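Local coordinates for protein dihydropteroate synthase 2 (Mycobacterium tuberculosis, PDB 2VP8) that probably lacks dihydropteroate synthase activity, with an apparently very low affinity for the pterin pyrophosphate substrate, but probably binds the inhibitor dapsone, at residues Val97-Ile108 with Arg126-Gly137; Gly160-Thr168 with Val193-Ala204. One frame throughout, in Å; residues are numbered along the deposited sequence.

Contact 1: residues Val97-Ile108 with Arg126-Gly137; sequences VDTEITRLVPFI and RAQVAKAACAAG
Two successive outer helices of a TIM barrel, 98-114 and 127-136, pack side by side here, with Val-129 set among Glu-100, Ile-101 and Leu-104. The axes of the two helical segments run nearly parallel, 18° apart and 8.7 Å at their closest, a separation consistent with the small side chains of Ala-132, Ala-133 and Ala-136 on the second helix. Ile-101 turns its outer methyl inward: CD1 lies 3.5 Å from Ala-132 CB and reaches the backbone of Val-129. Both methyls of Val-129 lie against the Glu-100 carboxylate, CG1 by OE2 and CG2 within 3.4 Å of Glu-100 OE1. With CG1 anti to the backbone N (chi1 -176°), that branch of Val-129 in addition meets Leu-104 CD1 at 3.5 Å. The glutamate chain, extended beyond CG, crosses the valine at about a right angle. One turn after Ile-101, Val-105 sets CG2 3.8 Å from Ala-132 CB. Ile-108 closes the row with two branches, CG2 3.5 Å from Ala-136 CB and CD1 3.6 Å from Ala-133 CB. At the start of the helices the packing becomes mixed, apolar methyls against polar groups: Val-97 lays CG2 over one face of the Arg-126 guanidinium, displaced toward its rim and 3.5 Å from NE, and offers CG1 to the amide oxygen of Gln-128. Gly-137, with positive phi, is the first residue to leave helical geometry; its N lies near Ile-108 CG2, and its carbonyl is held by Arg-112. Further into the fold, Leu-104 and Phe-107 press on Val-84 of strand 81-85, and Phe-107 also touches helix 65-76. From another side of the second helix, Ala-130 and Cys-134 pack on helix 152-159, so the pair is flanked by the preceding helix 65-76 and the following helix 152-159.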
loop_
_atom_site.group_PDB
_atom_site.type_symbol
_atom_site.label_atom_id
_atom_site.label_comp_id
_atom_site.label_asym_id
_atom_site.label_seq_id
_atom_site.Cartn_x
_atom_site.Cartn_y
_atom_site.Cartn_z
ATOM N N VAL B 97 -34.477 -20.885 1.510
ATOM C CA VAL B 97 -33.599 -21.583 0.578
ATOM C C VAL B 97 -34.266 -21.577 -0.791
ATOM O O VAL B 97 -33.618 -21.319 -1.806
ATOM C CB VAL B 97 -33.320 -23.039 1.024
ATOM C CG1 VAL B 97 -32.443 -23.765 0.010
ATOM C CG2 VAL B 97 -32.663 -23.062 2.391
ATOM N N ASP B 98 -35.572 -21.852 -0.794
ATOM C CA ASP B 98 -36.382 -21.906 -2.010
ATOM C C ASP B 98 -36.371 -20.559 -2.718
ATOM O O ASP B 98 -36.125 -20.485 -3.924
ATOM C CB ASP B 98 -37.828 -22.297 -1.684
ATOM C CG ASP B 98 -37.927 -23.375 -0.616
ATOM O OD1 ASP B 98 -38.760 -24.294 -0.777
ATOM O OD2 ASP B 98 -37.187 -23.303 0.390
ATOM N N THR B 99 -36.628 -19.498 -1.955
ATOM C CA THR B 99 -36.688 -18.145 -2.502
ATOM C C THR B 99 -35.301 -17.637 -2.885
ATOM O O THR B 99 -35.148 -16.951 -3.898
ATOM C CB THR B 99 -37.368 -17.143 -1.536
ATOM O OG1 THR B 99 -36.498 -16.866 -0.431
ATOM C CG2 THR B 99 -38.715 -17.684 -1.031
ATOM N N GLU B 100 -34.295 -17.984 -2.082
ATOM C CA GLU B 100 -32.911 -17.586 -2.358
ATOM C C GLU B 100 -32.419 -18.130 -3.698
ATOM O O GLU B 100 -31.665 -17.458 -4.399
ATOM C CB GLU B 100 -31.966 -18.018 -1.229
ATOM C CG GLU B 100 -30.685 -17.175 -1.161
ATOM C CD GLU B 100 -29.524 -17.865 -0.458
ATOM O OE1 GLU B 100 -29.758 -18.716 0.430
ATOM O OE2 GLU B 100 -28.364 -17.541 -0.793
ATOM N N ILE B 101 -32.840 -19.348 -4.037
ATOM C CA ILE B 101 -32.563 -19.947 -5.344
ATOM C C ILE B 101 -33.216 -19.118 -6.447
ATOM O O ILE B 101 -32.554 -18.746 -7.416
ATOM C CB ILE B 101 -33.046 -21.432 -5.428
ATOM C CG1 ILE B 101 -32.181 -22.347 -4.555
ATOM C CG2 ILE B 101 -33.070 -21.945 -6.878
ATOM C CD1 ILE B 101 -30.738 -22.446 -4.997
ATOM N N THR B 102 -34.505 -18.815 -6.281
ATOM C CA THR B 102 -35.254 -18.027 -7.267
ATOM C C THR B 102 -34.800 -16.563 -7.304
ATOM O O THR B 102 -35.372 -15.750 -8.027
ATOM C CB THR B 102 -36.795 -18.099 -7.048
ATOM O OG1 THR B 102 -37.130 -17.570 -5.760
ATOM C CG2 THR B 102 -37.315 -19.541 -7.166
ATOM N N ARG B 103 -33.776 -16.238 -6.518
ATOM C CA ARG B 103 -33.139 -14.925 -6.582
ATOM C C ARG B 103 -31.775 -14.977 -7.268
ATOM O O ARG B 103 -31.450 -14.092 -8.053
ATOM C CB ARG B 103 -33.029 -14.278 -5.190
ATOM C CG ARG B 103 -34.320 -13.587 -4.734
ATOM C CD ARG B 103 -34.049 -12.331 -3.894
ATOM N NE ARG B 103 -34.081 -12.585 -2.451
ATOM C CZ ARG B 103 -35.177 -12.521 -1.693
ATOM N NH1 ARG B 103 -36.356 -12.219 -2.228
ATOM N NH2 ARG B 103 -35.096 -12.770 -0.391
ATOM N N LEU B 104 -30.990 -16.015 -6.986
ATOM C CA LEU B 104 -29.636 -16.128 -7.546
ATOM C C LEU B 104 -29.599 -16.705 -8.954
ATOM O O LEU B 104 -28.808 -16.258 -9.788
ATOM C CB LEU B 104 -28.721 -16.965 -6.641
ATOM C CG LEU B 104 -28.267 -16.418 -5.287
ATOM C CD1 LEU B 104 -27.458 -17.471 -4.565
ATOM C CD2 LEU B 104 -27.458 -15.138 -5.427
ATOM N N VAL B 105 -30.442 -17.706 -9.202
ATOM C CA VAL B 105 -30.403 -18.468 -10.457
ATOM C C VAL B 105 -30.633 -17.604 -11.710
ATOM O O VAL B 105 -29.793 -17.610 -12.607
ATOM C CB VAL B 105 -31.316 -19.742 -10.405
ATOM C CG1 VAL B 105 -31.563 -20.324 -11.798
ATOM C CG2 VAL B 105 -30.680 -20.796 -9.518
ATOM N N PRO B 106 -31.747 -16.843 -11.766
ATOM C CA PRO B 106 -31.951 -16.028 -12.962
ATOM C C PRO B 106 -30.815 -15.021 -13.159
ATOM O O PRO B 106 -30.441 -14.724 -14.292
ATOM C CB PRO B 106 -33.266 -15.299 -12.670
ATOM C CG PRO B 106 -33.946 -16.127 -11.652
ATOM C CD PRO B 106 -32.850 -16.670 -10.802
ATOM N N PHE B 107 -30.261 -14.526 -12.056
ATOM C CA PHE B 107 -29.197 -13.544 -12.113
ATOM C C PHE B 107 -27.891 -14.144 -12.633
ATOM O O PHE B 107 -27.225 -13.540 -13.481
ATOM C CB PHE B 107 -28.995 -12.891 -10.747
ATOM C CG PHE B 107 -28.056 -11.727 -10.778
ATOM C CD1 PHE B 107 -28.342 -10.608 -11.553
ATOM C CD2 PHE B 107 -26.887 -11.746 -10.043
ATOM C CE1 PHE B 107 -27.470 -9.534 -11.592
ATOM C CE2 PHE B 107 -26.014 -10.670 -10.074
ATOM C CZ PHE B 107 -26.305 -9.567 -10.848
ATOM N N ILE B 108 -27.528 -15.321 -12.121
ATOM C CA ILE B 108 -26.377 -16.063 -12.645
ATOM C C ILE B 108 -26.628 -16.439 -14.103
ATOM O O ILE B 108 -25.754 -16.257 -14.951
ATOM C CB ILE B 108 -26.060 -17.319 -11.810
ATOM C CG1 ILE B 108 -25.480 -16.921 -10.447
ATOM C CG2 ILE B 108 -25.069 -18.219 -12.543
ATOM C CD1 ILE B 108 -25.809 -17.894 -9.325
ATOM N N ARG B 126 -24.832 -22.349 2.007
ATOM C CA ARG B 126 -25.758 -23.482 1.888
ATOM C C ARG B 126 -25.507 -24.308 0.628
ATOM O O ARG B 126 -25.487 -23.774 -0.480
ATOM C CB ARG B 126 -27.209 -22.993 1.900
ATOM C CG ARG B 126 -27.691 -22.437 3.229
ATOM C CD ARG B 126 -29.160 -22.069 3.152
ATOM N NE ARG B 126 -29.882 -22.456 4.366
ATOM C CZ ARG B 126 -30.469 -21.606 5.206
ATOM N NH1 ARG B 126 -30.434 -20.297 4.968
ATOM N NH2 ARG B 126 -31.098 -22.067 6.282
ATOM N N ALA B 127 -25.326 -25.614 0.812
ATOM C CA ALA B 127 -25.022 -26.543 -0.283
ATOM C C ALA B 127 -26.113 -26.616 -1.360
ATOM O O ALA B 127 -25.808 -26.705 -2.551
ATOM C CB ALA B 127 -24.734 -27.930 0.276
ATOM N N GLN B 128 -27.374 -26.589 -0.931
ATOM C CA GLN B 128 -28.513 -26.585 -1.848
ATOM C C GLN B 128 -28.463 -25.352 -2.757
ATOM O O GLN B 128 -28.730 -25.441 -3.958
ATOM C CB GLN B 128 -29.842 -26.628 -1.077
ATOM C CG GLN B 128 -30.076 -27.895 -0.249
ATOM C CD GLN B 128 -31.508 -28.012 0.271
ATOM O OE1 GLN B 128 -32.335 -27.124 0.058
ATOM N NE2 GLN B 128 -31.805 -29.118 0.954
ATOM N N VAL B 129 -28.103 -24.211 -2.172
ATOM C CA VAL B 129 -28.012 -22.946 -2.899
ATOM C C VAL B 129 -26.857 -22.975 -3.902
ATOM O O VAL B 129 -27.012 -22.548 -5.046
ATOM C CB VAL B 129 -27.871 -21.745 -1.936
ATOM C CG1 VAL B 129 -27.875 -20.443 -2.701
ATOM C CG2 VAL B 129 -28.998 -21.738 -0.923
ATOM N N ALA B 130 -25.713 -23.493 -3.467
ATOM C CA ALA B 130 -24.545 -23.633 -4.329
ATOM C C ALA B 130 -24.799 -24.581 -5.492
ATOM O O ALA B 130 -24.292 -24.363 -6.593
ATOM C CB ALA B 130 -23.346 -24.100 -3.528
ATOM N N LYS B 131 -25.588 -25.624 -5.236
ATOM C CA LYS B 131 -25.933 -26.621 -6.245
ATOM C C LYS B 131 -26.571 -25.972 -7.475
ATOM O O LYS B 131 -26.041 -26.080 -8.584
ATOM C CB LYS B 131 -26.861 -27.687 -5.649
ATOM C CG LYS B 131 -26.829 -29.034 -6.367
ATOM C CD LYS B 131 -27.819 -30.028 -5.767
ATOM C CE LYS B 131 -27.651 -31.416 -6.378
ATOM N NZ LYS B 131 -28.809 -32.304 -6.084
ATOM N N ALA B 132 -27.687 -25.276 -7.268
ATOM C CA ALA B 132 -28.417 -24.638 -8.361
ATOM C C ALA B 132 -27.619 -23.511 -9.004
ATOM O O ALA B 132 -27.771 -23.243 -10.199
ATOM C CB ALA B 132 -29.756 -24.128 -7.878
ATOM N N ALA B 133 -26.773 -22.857 -8.210
ATOM C CA ALA B 133 -25.966 -21.738 -8.686
ATOM C C ALA B 133 -24.888 -22.206 -9.658
ATOM O O ALA B 133 -24.646 -21.559 -10.677
ATOM C CB ALA B 133 -25.353 -20.993 -7.523
ATOM N N CYS B 134 -24.252 -23.330 -9.338
ATOM C CA CYS B 134 -23.293 -23.959 -10.240
ATOM C C CYS B 134 -23.968 -24.414 -11.529
ATOM O O CYS B 134 -23.408 -24.263 -12.617
ATOM C CB CYS B 134 -22.613 -25.142 -9.557
ATOM S SG CYS B 134 -21.440 -24.649 -8.291
ATOM N N ALA B 135 -25.173 -24.960 -11.394
ATOM C CA ALA B 135 -25.967 -25.391 -12.536
ATOM C C ALA B 135 -26.322 -24.199 -13.408
ATOM O O ALA B 135 -26.341 -24.302 -14.635
ATOM C CB ALA B 135 -27.233 -26.103 -12.068
ATOM N N ALA B 136 -26.591 -23.066 -12.764
ATOM C CA ALA B 136 -26.933 -21.840 -13.464
ATOM C C ALA B 136 -25.746 -21.274 -14.246
ATOM O O ALA B 136 -25.940 -20.534 -15.222
ATOM C CB ALA B 136 -27.487 -20.812 -12.491
ATOM N N GLY B 137 -24.532 -21.623 -13.817
ATOM C CA GLY B 137 -23.310 -21.217 -14.506
ATOM C C GLY B 137 -22.147 -20.781 -13.624
ATOM O O GLY B 137 -21.095 -20.395 -14.137
#

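Contact 2: residues Gly160-Thr168 with Val193-Ala204; sequences GAGLVCAHT and VISQVTAAAERA
Cys-165 and Ala-200 bring strand 162-166 and helix 193-204 close together, their CB atoms 3.8 Å apart. This is the compact half of the contact. The first torsion of the cysteine places SG beside its own backbone N and aims it along the helix toward Ala-201 and Ala-204. Ala-204 CB is shared with Leu-163, whose CD2 stands 4.0 Å away. The small helix residues are consistent with the close approach of the segment axes, which come within 7.8 Å and run roughly antiparallel, 153° between directions. Such geometry belongs to a beta-alpha-beta crossover of the TIM barrel: the chain leaves strand 162-166, returns along helix 186-207 and enters the parallel neighbour 214-217, whose Val-214 touches both Cys-165 and Ala-201. Toward the C-terminal end of the strand, the interface changes character. His-167 still has an apolar footing, its CB 3.6 Å from Val-197 CG1, and CG anti to the backbone N (chi1 179°) carries the ring out over Val-193. There Val-193 CG1 makes a CH-pi contact, 4.1 Å from the ring centroid and over the face. Beyond it, solvent-exposed Gln-196 meets the ring at its edge, with OE1 3.2 Å from CE1 and the amide plane turned 29° from that of the ring.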
loop_
_atom_site.group_PDB
_atom_site.type_symbol
_atom_site.label_atom_id
_atom_site.label_comp_id
_atom_site.label_asym_id
_atom_site.label_seq_id
_atom_site.Cartn_x
_atom_site.Cartn_y
_atom_site.Cartn_z
ATOM N N GLY B 160 -17.737 -29.701 -10.836
ATOM C CA GLY B 160 -16.436 -29.266 -11.325
ATOM C C GLY B 160 -16.238 -27.784 -11.060
ATOM O O GLY B 160 -15.690 -27.057 -11.888
ATOM N N ALA B 161 -16.710 -27.341 -9.900
ATOM C CA ALA B 161 -16.570 -25.961 -9.479
ATOM C C ALA B 161 -15.465 -25.826 -8.444
ATOM O O ALA B 161 -15.192 -26.755 -7.683
ATOM C CB ALA B 161 -17.883 -25.449 -8.918
ATOM N N GLY B 162 -14.824 -24.668 -8.431
ATOM C CA GLY B 162 -13.846 -24.344 -7.407
ATOM C C GLY B 162 -14.505 -24.000 -6.084
ATOM O O GLY B 162 -15.725 -23.793 -6.013
ATOM N N LEU B 163 -13.697 -23.938 -5.034
ATOM C CA LEU B 163 -14.207 -23.624 -3.710
ATOM C C LEU B 163 -13.265 -22.691 -2.965
ATOM O O LEU B 163 -12.044 -22.830 -3.039
ATOM C CB LEU B 163 -14.440 -24.909 -2.902
ATOM C CG LEU B 163 -15.011 -24.756 -1.487
ATOM C CD1 LEU B 163 -16.469 -24.305 -1.516
ATOM C CD2 LEU B 163 -14.872 -26.033 -0.704
ATOM N N VAL B 164 -13.847 -21.729 -2.258
ATOM C CA VAL B 164 -13.086 -20.877 -1.364
ATOM C C VAL B 164 -13.118 -21.499 0.028
ATOM O O VAL B 164 -14.188 -21.719 0.601
ATOM C CB VAL B 164 -13.644 -19.422 -1.328
ATOM C CG1 VAL B 164 -12.944 -18.585 -0.253
ATOM C CG2 VAL B 164 -13.512 -18.760 -2.689
ATOM N N CYS B 165 -11.942 -21.809 0.556
ATOM C CA CYS B 165 -11.835 -22.282 1.927
ATOM C C CYS B 165 -11.493 -21.106 2.818
ATOM O O CYS B 165 -10.371 -20.596 2.791
ATOM C CB CYS B 165 -10.786 -23.382 2.049
ATOM S SG CYS B 165 -11.212 -24.849 1.103
ATOM N N ALA B 166 -12.477 -20.669 3.592
ATOM C CA ALA B 166 -12.317 -19.494 4.432
ATOM C C ALA B 166 -12.112 -19.851 5.904
ATOM O O ALA B 166 -12.531 -20.915 6.369
ATOM C CB ALA B 166 -13.507 -18.561 4.265
ATOM N N HIS B 167 -11.454 -18.946 6.620
ATOM C CA HIS B 167 -11.299 -19.047 8.062
ATOM C C HIS B 167 -12.276 -18.098 8.742
ATOM O O HIS B 167 -12.244 -16.885 8.520
ATOM C CB HIS B 167 -9.863 -18.721 8.474
ATOM C CG HIS B 167 -9.634 -18.773 9.949
ATOM N ND1 HIS B 167 -9.213 -19.915 10.597
ATOM C CD2 HIS B 167 -9.770 -17.825 10.907
ATOM C CE1 HIS B 167 -9.100 -19.668 11.890
ATOM N NE2 HIS B 167 -9.433 -18.407 12.104
ATOM N N THR B 168 -13.141 -18.674 9.573
ATOM C CA THR B 168 -14.181 -17.938 10.288
ATOM C C THR B 168 -13.587 -16.978 11.323
ATOM O O THR B 168 -13.222 -15.849 10.999
ATOM C CB THR B 168 -15.182 -18.916 10.970
ATOM O OG1 THR B 168 -16.400 -18.230 11.288
ATOM C CG2 THR B 168 -14.579 -19.550 12.242
ATOM N N VAL B 193 -3.960 -20.588 12.111
ATOM C CA VAL B 193 -4.826 -20.237 10.986
ATOM C C VAL B 193 -4.404 -21.028 9.756
ATOM O O VAL B 193 -5.213 -21.755 9.182
ATOM C CB VAL B 193 -4.812 -18.716 10.674
ATOM C CG1 VAL B 193 -5.667 -18.409 9.459
ATOM C CG2 VAL B 193 -5.297 -17.914 11.875
ATOM N N ILE B 194 -3.133 -20.892 9.374
ATOM C CA ILE B 194 -2.549 -21.626 8.245
ATOM C C ILE B 194 -2.930 -23.107 8.277
ATOM O O ILE B 194 -3.284 -23.691 7.252
ATOM C CB ILE B 194 -1.002 -21.467 8.208
ATOM C CG1 ILE B 194 -0.621 -20.082 7.671
ATOM C CG2 ILE B 194 -0.342 -22.577 7.376
ATOM C CD1 ILE B 194 0.844 -19.730 7.798
ATOM N N SER B 195 -2.874 -23.700 9.465
ATOM C CA SER B 195 -3.221 -25.104 9.631
ATOM C C SER B 195 -4.690 -25.356 9.298
ATOM O O SER B 195 -5.001 -26.267 8.535
ATOM C CB SER B 195 -2.890 -25.584 11.044
ATOM O OG SER B 195 -2.942 -26.992 11.117
ATOM N N GLN B 196 -5.582 -24.533 9.842
ATOM C CA GLN B 196 -7.024 -24.749 9.687
ATOM C C GLN B 196 -7.540 -24.523 8.270
ATOM O O GLN B 196 -8.419 -25.251 7.815
ATOM C CB GLN B 196 -7.821 -23.927 10.701
ATOM C CG GLN B 196 -7.652 -24.423 12.143
ATOM C CD GLN B 196 -8.259 -23.496 13.184
ATOM O OE1 GLN B 196 -9.156 -22.702 12.890
ATOM N NE2 GLN B 196 -7.777 -23.604 14.415
ATOM N N VAL B 197 -6.997 -23.534 7.567
ATOM C CA VAL B 197 -7.385 -23.316 6.170
ATOM C C VAL B 197 -6.730 -24.339 5.248
ATOM O O VAL B 197 -7.301 -24.729 4.229
ATOM C CB VAL B 197 -7.069 -21.886 5.666
ATOM C CG1 VAL B 197 -7.986 -20.883 6.323
ATOM C CG2 VAL B 197 -5.609 -21.527 5.908
ATOM N N THR B 198 -5.534 -24.774 5.627
ATOM C CA THR B 198 -4.754 -25.691 4.816
ATOM C C THR B 198 -5.408 -27.077 4.831
ATOM O O THR B 198 -5.393 -27.793 3.828
ATOM C CB THR B 198 -3.257 -25.690 5.270
ATOM O OG1 THR B 198 -2.406 -25.469 4.140
ATOM C CG2 THR B 198 -2.845 -26.963 6.013
ATOM N N ALA B 199 -6.003 -27.421 5.973
ATOM C CA ALA B 199 -6.757 -28.657 6.148
ATOM C C ALA B 199 -8.080 -28.577 5.387
ATOM O O ALA B 199 -8.494 -29.536 4.735
ATOM C CB ALA B 199 -7.004 -28.910 7.622
ATOM N N ALA B 200 -8.731 -27.421 5.477
ATOM C CA ALA B 200 -9.951 -27.145 4.725
ATOM C C ALA B 200 -9.732 -27.327 3.220
ATOM O O ALA B 200 -10.566 -27.918 2.535
ATOM C CB ALA B 200 -10.454 -25.741 5.033
ATOM N N ALA B 201 -8.601 -26.828 2.725
ATOM C CA ALA B 201 -8.198 -27.002 1.331
ATOM C C ALA B 201 -7.975 -28.470 0.959
ATOM O O ALA B 201 -8.462 -28.932 -0.073
ATOM C CB ALA B 201 -6.957 -26.182 1.032
ATOM N N GLU B 202 -7.245 -29.200 1.799
ATOM C CA GLU B 202 -6.966 -30.608 1.538
ATOM C C GLU B 202 -8.236 -31.457 1.599
ATOM O O GLU B 202 -8.408 -32.386 0.801
ATOM C CB GLU B 202 -5.903 -31.153 2.501
ATOM C CG GLU B 202 -4.507 -30.530 2.348
ATOM C CD GLU B 202 -3.762 -30.961 1.086
ATOM O OE1 GLU B 202 -4.288 -31.778 0.305
ATOM O OE2 GLU B 202 -2.632 -30.477 0.873
ATOM N N ARG B 203 -9.122 -31.127 2.541
ATOM C CA ARG B 203 -10.398 -31.830 2.695
ATOM C C ARG B 203 -11.298 -31.611 1.488
ATOM O O ARG B 203 -12.070 -32.494 1.117
ATOM C CB ARG B 203 -11.113 -31.407 3.981
ATOM C CG ARG B 203 -10.805 -32.298 5.185
ATOM C CD ARG B 203 -10.695 -31.491 6.480
ATOM N NE ARG B 203 -11.867 -30.646 6.719
ATOM C CZ ARG B 203 -11.838 -29.473 7.349
ATOM N NH1 ARG B 203 -10.693 -28.977 7.806
ATOM N NH2 ARG B 203 -12.961 -28.784 7.512
ATOM N N ALA B 204 -11.188 -30.441 0.870
ATOM C CA ALA B 204 -11.907 -30.176 -0.367
ATOM C C ALA B 204 -11.325 -30.985 -1.525
ATOM O O ALA B 204 -12.075 -31.636 -2.271
ATOM C CB ALA B 204 -11.908 -28.693 -0.690
#

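How the contacts relate
Contacts 1 and 2 follow one another along the chain, and their centres are 22 Å apart within the same barrel. One pairs helix with helix on the outer layer; the other seats a helix on its strand. They nevertheless touch: Cys-134, which takes no part in contact 1, packs its SG 3.7 Å from Ala-161 CB, just ahead of the strand of contact 2. Their relation to function differs. Contact 1 lies away from the annotated site, whereas the side chain of Ala-166 in contact 2 is about 4 Å from that of His-220, a residue thought to mark family members without synthase activity.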